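Local coordinates for tail spike protein gp49 (Pseudomonas phage LKA1, PDB 4RU4), which probably cleaves the O-specific polysaccharide of its Pseudomonas host as a lyase, serving as the trimeric, calcium-binding tailspike with which the phage attacks the cell envelope during entry, at residues Ala349-Tyr358 with Ile373-Leu384; Thr479-Glu487 with Gly504-Pro513. All coordinates share one frame; numbering follows the deposited sequence. Where two conformers were deposited one is given.

In the fold
Both interactions join successive rungs along the parallel beta-helix of the spike, and their centres lie about 20 Å apart. Interaction 1 sits near the middle of the chain and pairs two rungs on two faces and round the corner between them, so that aromatic and aliphatic side chains from both faces fill the interior. Interaction 2 lies toward the end of the helix, where the strand ladder 484-487 with 510-513 is preceded by loops that pack Thr479 and Pro481 on Phe505 and Ala508; its interior side is lined by leucine, valine, methionine and Phe505, and its other side carries the Glu487-Arg511 salt bridge. Both are largely buried and both touch the second subunit, interaction 1 through Asp355 and interaction 2 through Arg511.

Interaction 1 of 2, residues Ala349-Tyr358 with Ile373-Leu384; sequences ATWQGKDISY and ISAEILGGTFLL
Ile373 opens the contact: its N binds Ala349 O, and its O is gripped from opposite faces of the carbonyl plane by Trp351 N and by Thr350 OG1, the latter at 2.8 Å. The Thr350 hydroxyl, anti to the backbone N (chi1 -172°), also accepts a bond from Gln352 NE2. Ser374 OG, bonded to Asp404 O of the next rung, lies at the edge of the Trp351 indole. Ala375 N donates to Trp351 O, with the Ala375 methyl against the Gln352 amide, CB to CD 3.7 Å. A beta bulge then shifts the register, and Gly353 is held at both ends, its N by Glu376 O and its O by Leu378 N. This is the corner between two faces of a right-handed parallel beta-helix, each segment supplying part of one rung. The tip of Ile377, CD1, lies over one face of the Phe382 ring. Beyond the glycines, Thr381 N donates to Asp355 OD1 at 2.9 Å, a carboxylate oxygen that also meets Arg430 of the second subunit. Phe382 places CB over the five-membered ring of Trp351, 3.5 Å from its centroid and 5° off the normal, while its ring edge faces Gly353 O, CZ to O 3.3 Å. Leu383 O accepts from Tyr358 N and, weakly, from Trp351 NE1 at 3.4 Å. Leu384 brings CG to 3.4 Å from Trp351 CZ2, and its CD2 lies beside Tyr358 CB.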
loop_
_atom_site.group_PDB
_atom_site.type_symbol
_atom_site.label_atom_id
_atom_site.label_comp_id
_atom_site.label_asym_id
_atom_site.label_seq_id
_atom_site.Cartn_x
_atom_site.Cartn_y
_atom_site.Cartn_z
ATOM N N ALA B 349 2.276 17.895 -3.244
ATOM C CA ALA B 349 3.057 16.964 -4.042
ATOM C C ALA B 349 2.946 17.316 -5.538
ATOM O O ALA B 349 2.188 18.218 -5.921
ATOM C CB ALA B 349 2.591 15.527 -3.774
ATOM N N THR B 350 3.693 16.615 -6.389
ATOM C CA THR B 350 3.719 17.020 -7.791
ATOM C C THR B 350 3.761 15.851 -8.777
ATOM O O THR B 350 4.335 14.799 -8.499
ATOM C CB THR B 350 4.943 17.959 -8.097
ATOM O OG1 THR B 350 4.842 18.481 -9.434
ATOM C CG2 THR B 350 6.227 17.168 -8.019
ATOM N N TRP B 351 3.142 16.067 -9.934
ATOM C CA TRP B 351 3.248 15.170 -11.074
ATOM C C TRP B 351 4.129 15.882 -12.100
ATOM O O TRP B 351 3.768 16.964 -12.555
ATOM C CB TRP B 351 1.866 15.034 -11.704
ATOM C CG TRP B 351 0.925 14.019 -11.135
ATOM C CD1 TRP B 351 1.225 12.828 -10.504
ATOM C CD2 TRP B 351 -0.501 14.102 -11.181
ATOM N NE1 TRP B 351 0.051 12.161 -10.179
ATOM C CE2 TRP B 351 -1.015 12.911 -10.613
ATOM C CE3 TRP B 351 -1.391 15.053 -11.698
ATOM C CZ2 TRP B 351 -2.374 12.656 -10.521
ATOM C CZ3 TRP B 351 -2.752 14.795 -11.616
ATOM C CH2 TRP B 351 -3.229 13.609 -11.026
ATOM N N GLN B 352 5.247 15.272 -12.483
ATOM C CA GLN B 352 6.122 15.793 -13.520
ATOM C C GLN B 352 6.736 14.579 -14.233
ATOM O O GLN B 352 6.839 13.500 -13.649
ATOM C CB GLN B 352 7.253 16.638 -12.892
ATOM C CG GLN B 352 6.762 17.729 -11.969
ATOM C CD GLN B 352 7.818 18.757 -11.605
ATOM O OE1 GLN B 352 8.776 18.967 -12.345
ATOM N NE2 GLN B 352 7.620 19.436 -10.456
ATOM N N GLY B 353 7.189 14.753 -15.469
ATOM C CA GLY B 353 7.893 13.673 -16.152
ATOM C C GLY B 353 6.939 12.706 -16.825
ATOM O O GLY B 353 6.153 13.112 -17.662
ATOM N N LYS B 354 6.989 11.432 -16.453
ATOM C CA LYS B 354 6.192 10.397 -17.139
ATOM C C LYS B 354 5.950 9.223 -16.224
ATOM O O LYS B 354 6.882 8.759 -15.587
ATOM C CB LYS B 354 6.937 9.895 -18.389
ATOM C CG LYS B 354 6.271 8.651 -19.080
ATOM C CD LYS B 354 6.932 8.323 -20.446
ATOM C CE LYS B 354 6.457 6.990 -21.035
ATOM N NZ LYS B 354 7.203 6.708 -22.331
ATOM N N ASP B 355 4.711 8.724 -16.179
ATOM C CA ASP B 355 4.379 7.523 -15.399
ATOM C C ASP B 355 4.743 7.680 -13.919
ATOM O O ASP B 355 5.644 7.003 -13.401
ATOM C CB ASP B 355 5.030 6.261 -16.007
ATOM C CG ASP B 355 4.487 5.945 -17.399
ATOM O OD1 ASP B 355 3.431 6.505 -17.773
ATOM O OD2 ASP B 355 5.123 5.150 -18.126
ATOM N N ILE B 356 4.030 8.575 -13.245
ATOM C CA ILE B 356 4.274 8.876 -11.834
ATOM C C ILE B 356 3.022 8.566 -10.995
ATOM O O ILE B 356 1.910 8.873 -11.410
ATOM C CB ILE B 356 4.570 10.361 -11.684
ATOM C CG1 ILE B 356 5.796 10.760 -12.524
ATOM C CG2 ILE B 356 4.687 10.752 -10.193
ATOM C CD1 ILE B 356 7.068 9.979 -12.262
ATOM N N SER B 357 3.191 7.963 -9.812
ATOM C CA SER B 357 2.022 7.620 -8.999
ATOM C C SER B 357 2.252 8.023 -7.547
ATOM O O SER B 357 3.405 8.005 -7.071
ATOM C CB SER B 357 1.722 6.117 -9.076
ATOM O OG SER B 357 1.836 5.637 -10.413
ATOM N N TYR B 358 1.161 8.391 -6.874
ATOM C CA TYR B 358 1.099 8.491 -5.415
ATOM C C TYR B 358 0.092 7.440 -4.970
ATOM O O TYR B 358 -1.029 7.411 -5.488
ATOM C CB TYR B 358 0.637 9.899 -4.987
ATOM C CG TYR B 358 1.696 10.919 -5.269
ATOM C CD1 TYR B 358 1.847 11.447 -6.542
ATOM C CD2 TYR B 358 2.596 11.313 -4.272
ATOM C CE1 TYR B 358 2.866 12.380 -6.826
ATOM C CE2 TYR B 358 3.619 12.215 -4.544
ATOM C CZ TYR B 358 3.741 12.753 -5.826
ATOM O OH TYR B 358 4.759 13.641 -6.121
ATOM N N ILE B 373 0.211 19.462 -7.687
ATOM C CA ILE B 373 0.464 20.394 -8.797
ATOM C C ILE B 373 1.311 19.715 -9.891
ATOM O O ILE B 373 2.097 18.807 -9.610
ATOM C CB ILE B 373 1.120 21.721 -8.293
ATOM C CG1 ILE B 373 1.098 22.797 -9.385
ATOM C CG2 ILE B 373 2.560 21.471 -7.790
ATOM C CD1 ILE B 373 1.242 24.217 -8.866
ATOM N N SER B 374 1.166 20.134 -11.144
ATOM C CA SER B 374 1.947 19.495 -12.197
ATOM C C SER B 374 2.959 20.466 -12.812
ATOM O O SER B 374 2.816 21.663 -12.701
ATOM C CB SER B 374 1.014 18.982 -13.296
ATOM O OG SER B 374 -0.019 18.171 -12.754
ATOM N N ALA B 375 3.972 19.922 -13.480
ATOM C CA ALA B 375 4.897 20.707 -14.301
ATOM C C ALA B 375 5.595 19.738 -15.228
ATOM O O ALA B 375 5.713 18.560 -14.883
ATOM C CB ALA B 375 5.937 21.418 -13.431
ATOM N N GLU B 376 6.064 20.216 -16.373
ATOM C CA GLU B 376 7.030 19.458 -17.161
ATOM C C GLU B 376 6.501 18.063 -17.477
ATOM O O GLU B 376 7.212 17.046 -17.321
ATOM C CB GLU B 376 8.400 19.403 -16.432
ATOM C CG GLU B 376 8.947 20.798 -16.071
ATOM C CD GLU B 376 10.396 20.804 -15.531
ATOM O OE1 GLU B 376 10.863 19.769 -14.990
ATOM O OE2 GLU B 376 11.057 21.872 -15.606
ATOM N N ILE B 377 5.238 18.019 -17.908
ATOM C CA ILE B 377 4.581 16.760 -18.252
ATOM C C ILE B 377 5.032 16.317 -19.648
ATOM O O ILE B 377 4.680 16.941 -20.655
ATOM C CB ILE B 377 3.027 16.884 -18.180
ATOM C CG1 ILE B 377 2.590 17.156 -16.724
ATOM C CG2 ILE B 377 2.354 15.631 -18.731
ATOM C CD1 ILE B 377 2.890 15.997 -15.739
ATOM N N LEU B 378 5.818 15.244 -19.707
ATOM C CA LEU B 378 6.225 14.674 -20.990
ATOM C C LEU B 378 5.038 13.922 -21.624
ATOM O O LEU B 378 4.801 13.970 -22.847
ATOM C CB LEU B 378 7.420 13.716 -20.815
ATOM C CG LEU B 378 7.984 13.122 -22.113
ATOM C CD1 LEU B 378 8.672 14.202 -22.957
ATOM C CD2 LEU B 378 8.957 11.959 -21.851
ATOM N N GLY B 379 4.284 13.247 -20.767
ATOM C CA GLY B 379 3.231 12.355 -21.204
ATOM C C GLY B 379 3.224 11.071 -20.398
ATOM O O GLY B 379 4.043 10.869 -19.490
ATOM N N GLY B 380 2.263 10.206 -20.698
ATOM C CA GLY B 380 2.114 8.967 -19.948
ATOM C C GLY B 380 1.011 9.064 -18.909
ATOM O O GLY B 380 0.048 9.801 -19.074
ATOM N N THR B 381 1.139 8.307 -17.829
ATOM C CA THR B 381 0.023 8.163 -16.910
ATOM C C THR B 381 0.390 8.735 -15.551
ATOM O O THR B 381 1.478 8.470 -15.025
ATOM C CB THR B 381 -0.332 6.663 -16.794
ATOM O OG1 THR B 381 -0.757 6.195 -18.080
ATOM C CG2 THR B 381 -1.435 6.409 -15.763
ATOM N N PHE B 382 -0.519 9.506 -14.975
ATOM C CA PHE B 382 -0.255 10.146 -13.692
ATOM C C PHE B 382 -1.421 9.822 -12.771
ATOM O O PHE B 382 -2.584 10.089 -13.107
ATOM C CB PHE B 382 -0.084 11.648 -13.903
ATOM C CG PHE B 382 0.997 11.968 -14.885
ATOM C CD1 PHE B 382 0.729 11.998 -16.259
ATOM C CD2 PHE B 382 2.307 12.164 -14.448
ATOM C CE1 PHE B 382 1.765 12.257 -17.194
ATOM C CE2 PHE B 382 3.341 12.423 -15.380
ATOM C CZ PHE B 382 3.056 12.479 -16.741
ATOM N N LEU B 383 -1.102 9.238 -11.622
ATOM C CA LEU B 383 -2.090 8.523 -10.824
ATOM C C LEU B 383 -2.063 9.019 -9.394
ATOM O O LEU B 383 -0.977 9.168 -8.821
ATOM C CB LEU B 383 -1.771 7.021 -10.848
ATOM C CG LEU B 383 -2.582 6.060 -9.968
ATOM C CD1 LEU B 383 -4.084 6.140 -10.295
ATOM C CD2 LEU B 383 -2.101 4.622 -10.135
ATOM N N LEU B 384 -3.245 9.301 -8.839
ATOM C CA LEU B 384 -3.432 9.431 -7.388
ATOM C C LEU B 384 -4.277 8.232 -6.986
ATOM O O LEU B 384 -5.490 8.202 -7.213
ATOM C CB LEU B 384 -4.162 10.737 -7.009
ATOM C CG LEU B 384 -3.457 12.037 -7.355
ATOM C CD1 LEU B 384 -4.248 13.238 -6.844
ATOM C CD2 LEU B 384 -2.048 12.042 -6.773
HETATM O O HOH W 1 1.120 5.987 -13.287
#

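Interaction 2 of 2, residues Thr479-Glu487 with Gly504-Pro513; sequences TSPEYLIVE and GFASAPMRMP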
loop_
_atom_site.group_PDB
_atom_site.type_symbol
_atom_site.label_atom_id
_atom_site.label_comp_id
_atom_site.label_asym_id
_atom_site.label_seq_id
_atom_site.Cartn_x
_atom_site.Cartn_y
_atom_site.Cartn_z
ATOM N N THR B 479 -6.658 19.119 -28.443
ATOM C CA THR B 479 -6.633 17.759 -27.961
ATOM C C THR B 479 -7.831 16.954 -28.482
ATOM O O THR B 479 -8.921 17.490 -28.644
ATOM C CB THR B 479 -6.575 17.695 -26.397
ATOM O OG1 THR B 479 -6.296 16.356 -25.992
ATOM C CG2 THR B 479 -7.883 18.173 -25.750
ATOM N N SER B 480 -7.593 15.680 -28.754
ATOM C CA SER B 480 -8.672 14.730 -29.079
ATOM C C SER B 480 -8.570 13.568 -28.085
ATOM O O SER B 480 -7.939 12.531 -28.364
ATOM C CB SER B 480 -8.510 14.225 -30.516
ATOM O OG SER B 480 -8.835 15.255 -31.439
ATOM N N PRO B 481 -9.147 13.748 -26.895
ATOM C CA PRO B 481 -8.983 12.728 -25.847
ATOM C C PRO B 481 -9.667 11.421 -26.226
ATOM O O PRO B 481 -10.649 11.455 -26.959
ATOM C CB PRO B 481 -9.701 13.345 -24.634
ATOM C CG PRO B 481 -9.697 14.856 -24.912
ATOM C CD PRO B 481 -9.918 14.915 -26.429
ATOM N N GLU B 482 -9.130 10.295 -25.771
ATOM C CA GLU B 482 -9.852 9.019 -25.841
ATOM C C GLU B 482 -10.967 8.928 -24.811
ATOM O O GLU B 482 -11.939 8.206 -25.014
ATOM C CB GLU B 482 -8.904 7.828 -25.666
ATOM C CG GLU B 482 -7.936 7.636 -26.821
ATOM C CD GLU B 482 -6.877 6.558 -26.544
ATOM O OE1 GLU B 482 -6.744 6.084 -25.383
ATOM O OE2 GLU B 482 -6.169 6.184 -27.504
ATOM N N TYR B 483 -10.845 9.622 -23.686
ATOM C CA TYR B 483 -11.927 9.547 -22.697
ATOM C C TYR B 483 -11.897 10.696 -21.720
ATOM O O TYR B 483 -10.840 11.271 -21.424
ATOM C CB TYR B 483 -11.890 8.232 -21.887
ATOM C CG TYR B 483 -10.587 7.955 -21.136
ATOM C CD1 TYR B 483 -10.394 8.418 -19.830
ATOM C CD2 TYR B 483 -9.566 7.210 -21.730
ATOM C CE1 TYR B 483 -9.216 8.140 -19.137
ATOM C CE2 TYR B 483 -8.386 6.940 -21.059
ATOM C CZ TYR B 483 -8.224 7.396 -19.756
ATOM O OH TYR B 483 -7.067 7.112 -19.084
ATOM N N LEU B 484 -13.082 10.994 -21.215
ATOM C CA LEU B 484 -13.261 12.004 -20.194
ATOM C C LEU B 484 -14.338 11.446 -19.253
ATOM O O LEU B 484 -15.515 11.397 -19.593
ATOM C CB LEU B 484 -13.687 13.301 -20.883
ATOM C CG LEU B 484 -14.138 14.522 -20.114
ATOM C CD1 LEU B 484 -13.330 14.625 -18.854
ATOM C CD2 LEU B 484 -13.888 15.747 -21.034
ATOM N N ILE B 485 -13.919 11.003 -18.073
ATOM C CA ILE B 485 -14.784 10.178 -17.218
ATOM C C ILE B 485 -14.866 10.779 -15.821
ATOM O O ILE B 485 -13.836 11.070 -15.205
ATOM C CB ILE B 485 -14.229 8.729 -17.144
ATOM C CG1 ILE B 485 -14.432 8.045 -18.491
ATOM C CG2 ILE B 485 -14.909 7.921 -16.009
ATOM C CD1 ILE B 485 -13.623 6.735 -18.668
ATOM N N VAL B 486 -16.092 11.016 -15.361
ATOM C CA VAL B 486 -16.388 11.356 -13.964
ATOM C C VAL B 486 -17.397 10.334 -13.437
ATOM O O VAL B 486 -18.452 10.185 -14.008
ATOM C CB VAL B 486 -16.993 12.789 -13.849
ATOM C CG1 VAL B 486 -17.386 13.101 -12.405
ATOM C CG2 VAL B 486 -15.995 13.816 -14.338
ATOM N N GLU B 487 -17.085 9.635 -12.341
ATOM C CA GLU B 487 -17.915 8.521 -11.921
ATOM C C GLU B 487 -17.727 8.181 -10.450
ATOM O O GLU B 487 -16.638 8.350 -9.892
ATOM C CB GLU B 487 -17.592 7.258 -12.745
ATOM C CG GLU B 487 -16.113 6.797 -12.594
ATOM C CD GLU B 487 -15.751 5.590 -13.456
ATOM O OE1 GLU B 487 -16.577 5.197 -14.325
ATOM O OE2 GLU B 487 -14.639 5.022 -13.260
ATOM N N GLY B 504 -11.563 20.600 -27.888
ATOM C CA GLY B 504 -11.556 19.149 -28.040
ATOM C C GLY B 504 -11.959 18.372 -26.793
ATOM O O GLY B 504 -12.372 17.218 -26.893
ATOM N N PHE B 505 -11.849 18.994 -25.616
ATOM C CA PHE B 505 -12.388 18.383 -24.403
ATOM C C PHE B 505 -13.896 18.277 -24.510
ATOM O O PHE B 505 -14.482 17.308 -24.027
ATOM C CB PHE B 505 -12.055 19.198 -23.148
ATOM C CG PHE B 505 -10.600 19.124 -22.725
ATOM C CD1 PHE B 505 -10.037 17.913 -22.317
ATOM C CD2 PHE B 505 -9.808 20.265 -22.710
ATOM C CE1 PHE B 505 -8.723 17.838 -21.912
ATOM C CE2 PHE B 505 -8.479 20.215 -22.284
ATOM C CZ PHE B 505 -7.929 18.996 -21.897
ATOM N N ALA B 506 -14.529 19.284 -25.110
ATOM C CA ALA B 506 -15.996 19.301 -25.201
ATOM C C ALA B 506 -16.526 18.182 -26.102
ATOM O O ALA B 506 -17.626 17.703 -25.895
ATOM C CB ALA B 506 -16.515 20.676 -25.684
ATOM N N SER B 507 -15.719 17.754 -27.074
ATOM C CA SER B 507 -16.151 16.738 -28.026
ATOM C C SER B 507 -15.601 15.342 -27.719
ATOM O O SER B 507 -15.768 14.418 -28.503
ATOM C CB SER B 507 -15.798 17.163 -29.458
ATOM O OG SER B 507 -14.434 17.527 -29.553
ATOM N N ALA B 508 -14.927 15.202 -26.582
ATOM C CA ALA B 508 -14.347 13.918 -26.174
ATOM C C ALA B 508 -15.433 12.906 -25.822
ATOM O O ALA B 508 -16.528 13.300 -25.421
ATOM C CB ALA B 508 -13.453 14.138 -24.952
ATOM N N PRO B 509 -15.146 11.600 -25.957
ATOM C CA PRO B 509 -16.135 10.618 -25.483
ATOM C C PRO B 509 -16.246 10.739 -23.957
ATOM O O PRO B 509 -15.239 10.558 -23.273
ATOM C CB PRO B 509 -15.504 9.279 -25.842
ATOM C CG PRO B 509 -14.476 9.600 -26.915
ATOM C CD PRO B 509 -13.951 10.941 -26.501
ATOM N N MET B 510 -17.443 11.032 -23.450
ATOM C CA MET B 510 -17.641 11.311 -22.038
ATOM C C MET B 510 -18.440 10.239 -21.345
ATOM O O MET B 510 -19.348 9.673 -21.942
ATOM C CB MET B 510 -18.444 12.603 -21.861
ATOM C CG MET B 510 -17.689 13.844 -22.210
ATOM S SD MET B 510 -18.818 15.234 -22.018
ATOM C CE MET B 510 -17.713 16.546 -22.536
ATOM N N ARG B 511 -18.105 9.995 -20.077
ATOM C CA ARG B 511 -18.983 9.294 -19.147
ATOM C C ARG B 511 -19.258 10.220 -17.956
ATOM O O ARG B 511 -18.314 10.725 -17.343
ATOM C CB ARG B 511 -18.341 7.970 -18.686
ATOM C CG ARG B 511 -19.235 7.117 -17.821
ATOM C CD ARG B 511 -18.500 5.890 -17.277
ATOM N NE ARG B 511 -17.804 5.174 -18.311
ATOM C CZ ARG B 511 -16.632 4.556 -18.160
ATOM N NH1 ARG B 511 -15.998 4.482 -16.986
ATOM N NH2 ARG B 511 -16.117 3.962 -19.211
ATOM N N MET B 512 -20.539 10.498 -17.676
ATOM C CA MET B 512 -20.942 11.420 -16.601
ATOM C C MET B 512 -22.023 10.739 -15.764
ATOM O O MET B 512 -22.790 9.919 -16.291
ATOM C CB MET B 512 -21.469 12.758 -17.161
ATOM C CG MET B 512 -20.421 13.555 -17.947
ATOM S SD MET B 512 -19.228 14.315 -16.834
ATOM C CE MET B 512 -17.718 14.193 -17.789
ATOM N N PRO B 513 -22.074 11.054 -14.462
ATOM C CA PRO B 513 -22.896 10.286 -13.513
ATOM C C PRO B 513 -24.385 10.387 -13.826
ATOM O O PRO B 513 -24.818 11.364 -14.449
ATOM C CB PRO B 513 -22.622 10.970 -12.162
ATOM C CG PRO B 513 -21.323 11.741 -12.347
ATOM C CD PRO B 513 -21.285 12.117 -13.802
HETATM O O HOH W 2 -8.923 21.057 -29.154
HETATM O O HOH W 3 -13.133 4.308 -15.411
#
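Leu484 and Ile485 pair in parallel with Met510 and Arg511, one of the last ladders of the beta-helix. Three backbone hydrogen bonds tie the strands: Leu484 N to Pro509 O, Arg511 N to Leu484 O, and a nearly straight one from Val486 N to Arg511 O (176°). Ahead of the strands, a water links Thr479 N with Gly504 N. Apolar packing fills the interior side. Leu484 lies alongside Met510, CG to CG 4.2 Å, and its CD2 reaches the carbonyl oxygen of Phe505; Leu470 and Leu472 of strand 468-474 also touch this leucine. Val486 CG2 meets the methyl of Met512, whose chain bends at chi2 (-75°) and again at chi3 to bring CE within 3.9 Å. Thr479 CG2 sits over the centre of the Phe505 ring, 3.8 Å from its centroid, a CH-pi contact, and Pro481 CG packs on Ala508 CB at 3.8 Å. The charged contact lies on the face of Ile485 and Arg511. There the guanidinium of Arg511 carries Ile485 CD1 over one face, while its NH2 is bonded to Leu489 O of the second subunit and salt-bridged to the C-terminal carboxylate of Val602. Glu487 OE2 is held by Ser457 OG. Arg511 NH1 donates to Glu487 OE1 at 2.8 Å in a salt bridge; the oxygen lies near the guanidinium plane, but NH1 comes from above the carboxylate plane.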